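Local coordinates for flagellar regulatory protein C (Vibrio cholerae, PDB 4QHS), which is an AAA+ ATPase whose activator domain forms heptameric rings and probably uses ATP hydrolysis to drive transcription of flagellar genes by sigma-54 RNA polymerase, at residues A[22-27]-A[189-194]; A[131-136]-A[151-156]; A[228-233]-A[254-259]. All coordinates share one frame; numbering follows the deposited sequence.

Contact 1: A[22-27]-A[189-194]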
# COMPACT_ATOMS: atom_id res chain seq x y z
N THR A 22 45.34 -26.08 -23.87
CA THR A 22 44.73 -27.39 -24.06
C THR A 22 43.26 -27.45 -23.63
O THR A 22 42.39 -27.77 -24.43
CB THR A 22 45.53 -28.50 -23.31
OG1 THR A 22 45.13 -28.54 -21.94
CG2 THR A 22 47.04 -28.24 -23.40
N LYS A 23 42.98 -27.13 -22.36
CA LYS A 23 41.61 -27.06 -21.84
C LYS A 23 40.68 -26.15 -22.66
O LYS A 23 39.53 -26.51 -22.94
CB LYS A 23 41.63 -26.59 -20.38
CG LYS A 23 42.25 -27.59 -19.41
CD LYS A 23 41.20 -28.38 -18.63
CE LYS A 23 41.79 -28.97 -17.36
NZ LYS A 23 40.79 -29.72 -16.54
N SER A 24 41.18 -24.98 -23.03
CA SER A 24 40.47 -24.12 -23.98
C SER A 24 40.32 -24.83 -25.32
O SER A 24 39.25 -24.84 -25.91
CB SER A 24 41.21 -22.80 -24.18
OG SER A 24 41.51 -22.19 -22.94
N LEU A 25 41.41 -25.44 -25.78
CA LEU A 25 41.42 -26.13 -27.06
C LEU A 25 40.45 -27.32 -27.07
O LEU A 25 39.83 -27.61 -28.09
CB LEU A 25 42.84 -26.60 -27.39
CG LEU A 25 43.83 -25.52 -27.84
CD1 LEU A 25 45.25 -26.03 -27.66
CD2 LEU A 25 43.58 -25.16 -29.30
N LYS A 26 40.31 -27.97 -25.93
CA LYS A 26 39.35 -29.02 -25.74
C LYS A 26 37.93 -28.49 -25.87
O LYS A 26 37.09 -29.12 -26.44
CB LYS A 26 39.54 -29.60 -24.36
CG LYS A 26 40.15 -30.95 -24.33
CD LYS A 26 41.64 -30.90 -24.18
CE LYS A 26 42.11 -31.85 -23.13
NZ LYS A 26 40.98 -32.61 -22.58
N LEU A 27 37.69 -27.32 -25.34
CA LEU A 27 36.41 -26.69 -25.44
C LEU A 27 36.07 -26.46 -26.87
O LEU A 27 35.00 -26.79 -27.30
CB LEU A 27 36.46 -25.34 -24.77
CG LEU A 27 35.74 -25.11 -23.48
CD1 LEU A 27 34.44 -25.81 -23.48
CD2 LEU A 27 36.58 -25.61 -22.39
N CYS A 189 42.18 -17.53 -14.52
CA CYS A 189 43.21 -18.08 -13.68
C CYS A 189 43.26 -19.57 -13.79
O CYS A 189 44.15 -20.22 -13.28
CB CYS A 189 42.98 -17.69 -12.24
SG CYS A 189 41.62 -18.49 -11.47
N GLU A 190 42.28 -20.13 -14.48
CA GLU A 190 42.20 -21.56 -14.63
C GLU A 190 42.67 -21.94 -16.01
O GLU A 190 42.58 -23.08 -16.41
CB GLU A 190 40.78 -22.04 -14.39
CG GLU A 190 40.31 -21.75 -12.99
CD GLU A 190 39.01 -22.41 -12.65
OE1 GLU A 190 38.72 -23.47 -13.20
OE2 GLU A 190 38.27 -21.88 -11.80
N ARG A 191 43.18 -20.97 -16.74
CA ARG A 191 43.75 -21.25 -18.03
C ARG A 191 44.86 -20.28 -18.33
O ARG A 191 44.86 -19.61 -19.33
CB ARG A 191 42.69 -21.20 -19.09
CG ARG A 191 41.74 -20.07 -18.96
CD ARG A 191 40.91 -19.97 -20.19
NE ARG A 191 39.96 -18.90 -20.10
CZ ARG A 191 39.74 -18.03 -21.06
NH1 ARG A 191 40.40 -18.11 -22.19
NH2 ARG A 191 38.86 -17.07 -20.88
N LYS A 192 45.82 -20.22 -17.44
CA LYS A 192 46.85 -19.23 -17.50
C LYS A 192 47.50 -19.14 -18.84
O LYS A 192 47.98 -18.11 -19.21
CB LYS A 192 47.89 -19.53 -16.42
CG LYS A 192 47.70 -18.76 -15.13
CD LYS A 192 48.40 -19.41 -13.96
CE LYS A 192 48.15 -18.66 -12.68
NZ LYS A 192 49.28 -18.80 -11.73
N ASP A 193 47.50 -20.23 -19.58
CA ASP A 193 48.23 -20.29 -20.83
C ASP A 193 47.56 -19.53 -21.93
O ASP A 193 48.03 -19.53 -23.04
CB ASP A 193 48.42 -21.72 -21.29
CG ASP A 193 49.61 -22.39 -20.67
OD1 ASP A 193 50.59 -21.73 -20.34
OD2 ASP A 193 49.56 -23.61 -20.50
N ASP A 194 46.45 -18.89 -21.62
CA ASP A 194 45.70 -18.17 -22.62
C ASP A 194 46.01 -16.70 -22.55
O ASP A 194 45.86 -15.98 -23.51
CB ASP A 194 44.20 -18.39 -22.42
CG ASP A 194 43.72 -19.68 -23.00
OD1 ASP A 194 44.42 -20.26 -23.83
OD2 ASP A 194 42.63 -20.12 -22.63
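S24, in the first turn of helix 23-35, faces R191 and D194 in the irregular chain that runs from the 3-10 turn at 189-190 toward helix 195-208. This is a joint in the AAA+ fold, where the start of the alpha/beta ATPase region meets the entrance of the helical lid. The S24 side chain is turned toward the loop, with OG anti to its carbonyl carbon (chi1 -51°). The hydroxyl gives its hydrogen bond to the D194 carboxylate. The modelled S24 OG to D194 OD2 distance of 2.4 Å is very short, so its length is doubtful. The same oxygen takes a salt bridge within the loop, with R191 NH1 3.0 Å from D194 OD2. R191 is extended from CG to NE, and its CD passes 3.6 Å from S24 OG. All three residues are buried. Neighbouring bonds tie the same parts together: D194 OD1 accepts from A20 N, and D21 OD1 accepts from D193 N. The weak bond from R191 NE to P186 O gives the guanidinium a second hold. The R191–D194 bond is nearly straight (173°); OD2 lies in the guanidinium plane, but NH1 meets it on the anti side, 34° out of the carboxylate plane.

Contact 2: A[131-136]-A[151-156]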
# COMPACT_ATOMS: atom_id res chain seq x y z
N ARG A 131 7.84 -21.91 -25.19
CA ARG A 131 6.91 -22.13 -26.24
C ARG A 131 7.51 -21.85 -27.61
O ARG A 131 7.27 -22.56 -28.54
CB ARG A 131 5.65 -21.34 -26.01
CG ARG A 131 4.56 -21.70 -26.91
CD ARG A 131 3.58 -20.60 -27.00
NE ARG A 131 2.36 -20.87 -26.25
CZ ARG A 131 1.66 -19.95 -25.62
NH1 ARG A 131 2.07 -18.69 -25.64
NH2 ARG A 131 0.55 -20.26 -24.98
N VAL A 132 8.32 -20.83 -27.70
CA VAL A 132 9.03 -20.55 -28.93
C VAL A 132 9.91 -21.73 -29.29
O VAL A 132 9.91 -22.19 -30.43
CB VAL A 132 9.91 -19.28 -28.84
CG1 VAL A 132 10.85 -19.20 -30.04
CG2 VAL A 132 9.03 -18.03 -28.79
N LEU A 133 10.65 -22.23 -28.29
CA LEU A 133 11.52 -23.38 -28.49
C LEU A 133 10.75 -24.62 -28.94
O LEU A 133 11.23 -25.38 -29.77
CB LEU A 133 12.28 -23.71 -27.21
CG LEU A 133 13.50 -22.81 -26.99
CD1 LEU A 133 14.26 -23.17 -25.69
CD2 LEU A 133 14.42 -22.90 -28.20
N GLN A 134 9.55 -24.81 -28.38
CA GLN A 134 8.80 -26.05 -28.62
C GLN A 134 8.06 -26.02 -29.94
O GLN A 134 8.01 -27.02 -30.65
CB GLN A 134 7.79 -26.30 -27.49
CG GLN A 134 8.38 -26.58 -26.12
CD GLN A 134 7.31 -26.62 -25.04
OE1 GLN A 134 6.18 -26.16 -25.24
NE2 GLN A 134 7.65 -27.20 -23.89
N GLU A 135 7.45 -24.88 -30.26
CA GLU A 135 6.60 -24.78 -31.44
C GLU A 135 7.41 -24.30 -32.62
O GLU A 135 6.95 -24.42 -33.76
CB GLU A 135 5.43 -23.82 -31.20
CG GLU A 135 4.60 -24.10 -29.95
CD GLU A 135 4.00 -25.49 -29.94
OE1 GLU A 135 3.67 -26.02 -31.03
OE2 GLU A 135 3.86 -26.06 -28.85
N ARG A 136 8.57 -23.77 -32.36
CA ARG A 136 9.33 -23.15 -33.39
C ARG A 136 8.47 -22.13 -34.11
O ARG A 136 8.37 -22.14 -35.30
CB ARG A 136 9.83 -24.21 -34.35
CG ARG A 136 11.14 -24.79 -33.96
CD ARG A 136 12.03 -23.73 -33.34
NE ARG A 136 13.18 -24.27 -32.62
CZ ARG A 136 14.16 -23.53 -32.13
NH1 ARG A 136 14.12 -22.21 -32.29
NH2 ARG A 136 15.17 -24.09 -31.50
N VAL A 151 15.58 -21.01 -36.52
CA VAL A 151 16.61 -20.26 -35.80
C VAL A 151 17.37 -21.15 -34.79
O VAL A 151 16.77 -21.86 -33.99
CB VAL A 151 15.99 -19.05 -35.04
CG1 VAL A 151 17.04 -18.33 -34.19
CG2 VAL A 151 15.33 -18.06 -36.01
N ARG A 152 18.69 -21.10 -34.86
CA ARG A 152 19.56 -21.83 -33.94
C ARG A 152 19.76 -20.98 -32.70
O ARG A 152 20.07 -19.78 -32.79
CB ARG A 152 20.90 -22.15 -34.60
CG ARG A 152 21.63 -23.37 -34.04
CD ARG A 152 22.79 -23.00 -33.13
NE ARG A 152 23.40 -24.20 -32.54
CZ ARG A 152 24.40 -24.89 -33.08
NH1 ARG A 152 24.95 -24.50 -34.22
NH2 ARG A 152 24.87 -25.98 -32.46
N VAL A 153 19.59 -21.59 -31.54
CA VAL A 153 19.71 -20.85 -30.29
C VAL A 153 21.02 -21.14 -29.56
O VAL A 153 21.38 -22.29 -29.31
CB VAL A 153 18.55 -21.17 -29.36
CG1 VAL A 153 18.82 -20.59 -27.99
CG2 VAL A 153 17.26 -20.61 -29.94
N LEU A 154 21.72 -20.06 -29.24
CA LEU A 154 22.84 -20.10 -28.33
C LEU A 154 22.45 -19.27 -27.12
O LEU A 154 21.75 -18.26 -27.26
CB LEU A 154 24.12 -19.54 -28.97
CG LEU A 154 24.57 -20.04 -30.35
CD1 LEU A 154 25.84 -19.32 -30.74
CD2 LEU A 154 24.80 -21.53 -30.36
N ALA A 155 22.87 -19.71 -25.93
CA ALA A 155 22.65 -18.96 -24.70
C ALA A 155 23.89 -18.94 -23.83
O ALA A 155 24.77 -19.80 -23.97
CB ALA A 155 21.50 -19.55 -23.92
N THR A 156 23.96 -17.97 -22.92
CA THR A 156 24.97 -17.94 -21.87
C THR A 156 24.37 -17.63 -20.52
O THR A 156 23.33 -16.97 -20.41
CB THR A 156 26.06 -16.88 -22.13
OG1 THR A 156 25.54 -15.58 -21.83
CG2 THR A 156 26.54 -16.92 -23.58
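L133 and V153 form the tightly packed part of this contact, between the last turns of helix 123-135 and strand 152-157. The strand lies in the parallel sheet of the AAA+ core, next to strand 112-116. Together, strand 112-116, helix 123-135 and strand 152-157 make a beta-alpha-beta crossover, with the small hairpin 137-139/146-148 inserted on the return. This contact belongs to its second half, where the helix lies against the strand.

The L133 and V153 side chains cross at about a right angle. One methyl of each does the touching, with L133 CD2 4.0 Å from V153 CG2. V153 points toward the helix. Its CG1 is anti to the backbone N (chi1 170°), which leaves CG2 as the branch that meets the leucine. L133 also packs on L174 and L178 of helix 172-178, so the leucine joins that helix to the sheet.

The other side is looser and partly exposed. R136 leaves the helix with positive phi (53°), and its side chain bends at chi2 back toward the strand. NH1 comes 3.2 Å from V151 O, but the angle is too poor for a hydrogen bond. V153 CG2 sits at the edge of the guanidinium, near its plane, 4.2 Å from NH1.

Beyond the contact, R152 leaves on the other side of the sheet toward V34 and A39. Between the two segments there is thus one apolar methyl pair and no hydrogen bond. The nearness of R136 NH1 to V151 O could give at most a weak electrostatic attraction.

Contact 3: A[228-233]-A[254-259]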
# COMPACT_ATOMS: atom_id res chain seq x y z
N TYR A 228 48.89 -13.09 -11.86
CA TYR A 228 47.85 -12.36 -11.20
C TYR A 228 46.62 -13.19 -11.35
O TYR A 228 46.38 -13.70 -12.42
CB TYR A 228 47.68 -11.02 -11.88
CG TYR A 228 46.56 -10.19 -11.35
CD1 TYR A 228 46.55 -9.78 -10.05
CD2 TYR A 228 45.53 -9.80 -12.15
CE1 TYR A 228 45.54 -9.03 -9.57
CE2 TYR A 228 44.52 -9.04 -11.67
CZ TYR A 228 44.53 -8.66 -10.38
OH TYR A 228 43.54 -7.90 -9.88
N PRO A 229 45.85 -13.34 -10.29
CA PRO A 229 44.70 -14.23 -10.32
C PRO A 229 43.52 -13.80 -11.18
O PRO A 229 42.62 -14.57 -11.37
CB PRO A 229 44.30 -14.32 -8.86
CG PRO A 229 44.92 -13.24 -8.24
CD PRO A 229 46.15 -12.90 -8.94
N TRP A 230 43.54 -12.59 -11.71
CA TRP A 230 42.50 -12.09 -12.59
C TRP A 230 41.07 -12.22 -12.11
O TRP A 230 40.25 -12.79 -12.76
CB TRP A 230 42.65 -12.64 -13.98
CG TRP A 230 43.90 -12.22 -14.54
CD1 TRP A 230 44.98 -12.97 -14.71
CD2 TRP A 230 44.24 -10.91 -14.96
NE1 TRP A 230 45.98 -12.24 -15.23
CE2 TRP A 230 45.55 -10.96 -15.39
CE3 TRP A 230 43.55 -9.71 -15.02
CZ2 TRP A 230 46.20 -9.86 -15.88
CZ3 TRP A 230 44.19 -8.64 -15.48
CH2 TRP A 230 45.50 -8.71 -15.92
N PRO A 231 40.77 -11.64 -10.97
CA PRO A 231 39.42 -11.62 -10.45
C PRO A 231 38.39 -11.15 -11.46
O PRO A 231 37.29 -11.63 -11.43
CB PRO A 231 39.51 -10.63 -9.30
CG PRO A 231 40.84 -10.08 -9.34
CD PRO A 231 41.70 -10.98 -10.06
N GLY A 232 38.75 -10.25 -12.35
CA GLY A 232 37.81 -9.77 -13.33
C GLY A 232 37.96 -10.37 -14.70
O GLY A 232 37.44 -9.85 -15.65
N ASN A 233 38.68 -11.46 -14.79
CA ASN A 233 38.89 -12.13 -16.05
C ASN A 233 39.26 -11.26 -17.22
O ASN A 233 40.08 -10.38 -17.09
CB ASN A 233 37.70 -12.99 -16.36
CG ASN A 233 37.60 -14.15 -15.46
OD1 ASN A 233 38.31 -15.12 -15.62
ND2 ASN A 233 36.75 -14.07 -14.47
N GLN A 254 53.24 -2.06 -15.56
CA GLN A 254 51.87 -1.65 -15.72
C GLN A 254 51.04 -2.07 -14.49
O GLN A 254 51.46 -2.93 -13.72
CB GLN A 254 51.31 -2.22 -17.01
CG GLN A 254 50.59 -3.53 -16.81
CD GLN A 254 51.50 -4.64 -16.39
OE1 GLN A 254 51.31 -5.24 -15.33
NE2 GLN A 254 52.47 -4.95 -17.24
N SER A 255 49.87 -1.46 -14.31
CA SER A 255 49.30 -1.33 -12.98
C SER A 255 48.16 -2.28 -12.63
O SER A 255 47.31 -2.61 -13.47
CB SER A 255 48.81 0.11 -12.78
OG SER A 255 49.85 1.04 -13.02
N GLU A 256 48.14 -2.72 -11.37
CA GLU A 256 46.95 -3.35 -10.81
C GLU A 256 46.79 -3.33 -9.27
O GLU A 256 46.53 -4.38 -8.70
CB GLU A 256 46.89 -4.79 -11.29
CG GLU A 256 48.23 -5.46 -11.34
CD GLU A 256 48.28 -6.57 -12.36
OE1 GLU A 256 48.76 -7.66 -12.00
OE2 GLU A 256 47.84 -6.34 -13.51
N HIS A 257 46.89 -2.18 -8.59
CA HIS A 257 47.17 -0.85 -9.13
C HIS A 257 48.10 -0.14 -8.13
O HIS A 257 47.73 0.01 -6.97
CB HIS A 257 45.88 -0.06 -9.36
CG HIS A 257 46.07 1.25 -10.08
ND1 HIS A 257 46.52 2.39 -9.46
CD2 HIS A 257 45.86 1.59 -11.38
CE1 HIS A 257 46.58 3.38 -10.33
NE2 HIS A 257 46.19 2.91 -11.51
N ILE A 258 49.28 0.27 -8.59
CA ILE A 258 50.39 0.74 -7.74
C ILE A 258 50.68 -0.38 -6.70
O ILE A 258 51.09 -0.13 -5.56
CB ILE A 258 50.09 2.18 -7.11
CG1 ILE A 258 51.35 3.07 -7.12
CG2 ILE A 258 49.40 2.15 -5.73
CD1 ILE A 258 52.42 2.67 -6.13
N LEU A 259 50.53 -1.61 -7.19
CA LEU A 259 50.59 -2.87 -6.43
C LEU A 259 49.32 -3.07 -5.59
O LEU A 259 48.30 -2.41 -5.81
CB LEU A 259 51.84 -2.94 -5.54
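E256 lays its carboxylate against the Y228 ring. E256 OE1 sits over one face, toward the rim, 3.4 Å from Y228 CG. The ring and carboxylate planes are 39° apart, and the two side chains slide past each other in opposite directions. The other oxygen turns to the neighbouring aromatic, with E256 OE2 4.1 Å from W230 CH2. Here the planes stand almost perpendicular, at 85°. No hydrogen bond crosses the contact, and E256 OE2 is buried without a polar partner. This would probably favour uptake of a proton by the carboxylate.

In the next shell, the two aromatics lie together. W230 N lies 3.4 Å above the opposite face of the Y228 ring, toward the rim. Y228 CD2 in turn points over the centre of the indole ring, though the very close spacing modelled there is doubtful. The Y228 hydroxyl is bonded to E236 OE2, G232 N donates to E236 OE1 and W230 NE1 donates to L225 O, so one glutamate of helix 233-247 holds the loop at two points.

The side of E256 is less settled. A cis peptide bond is modelled before H257, where poor order makes it doubtful. H257 is placed against P182 of a neighbouring subunit, a packing that is equally uncertain.

W230 to N233 form a type I beta turn, with N233 N bonded to W230 O at 2.9 Å. This is the Trp-Pro-Gly-Asn turn that opens the Trp-Pro-Gly-Asn-Val-Arg-Glu-Leu motif in the lid of sigma-54 activators.

Contact 2 is nested within the loop that contact 1 closes, and contact 3 follows later in the chain. Contact 2 lies in the alpha/beta core, on the parallel sheet. Contact 3 belongs to the helical lid. Contact 1 ties the N-terminal helix 23-35 to the start of the lid. The centres of contacts 1 and 3 are 19 Å apart, yet the two touch, with C189 CB 3.3 Å from P229 O. Contacts 2 and 3 lie on opposite sides of the chain's centre, with centres 39 Å apart. In AAA+ proteins, nucleotide binds between core and lid. Contact 1 spans the core-lid junction, contact 3 lies within the lid, and contact 2 lies within the core.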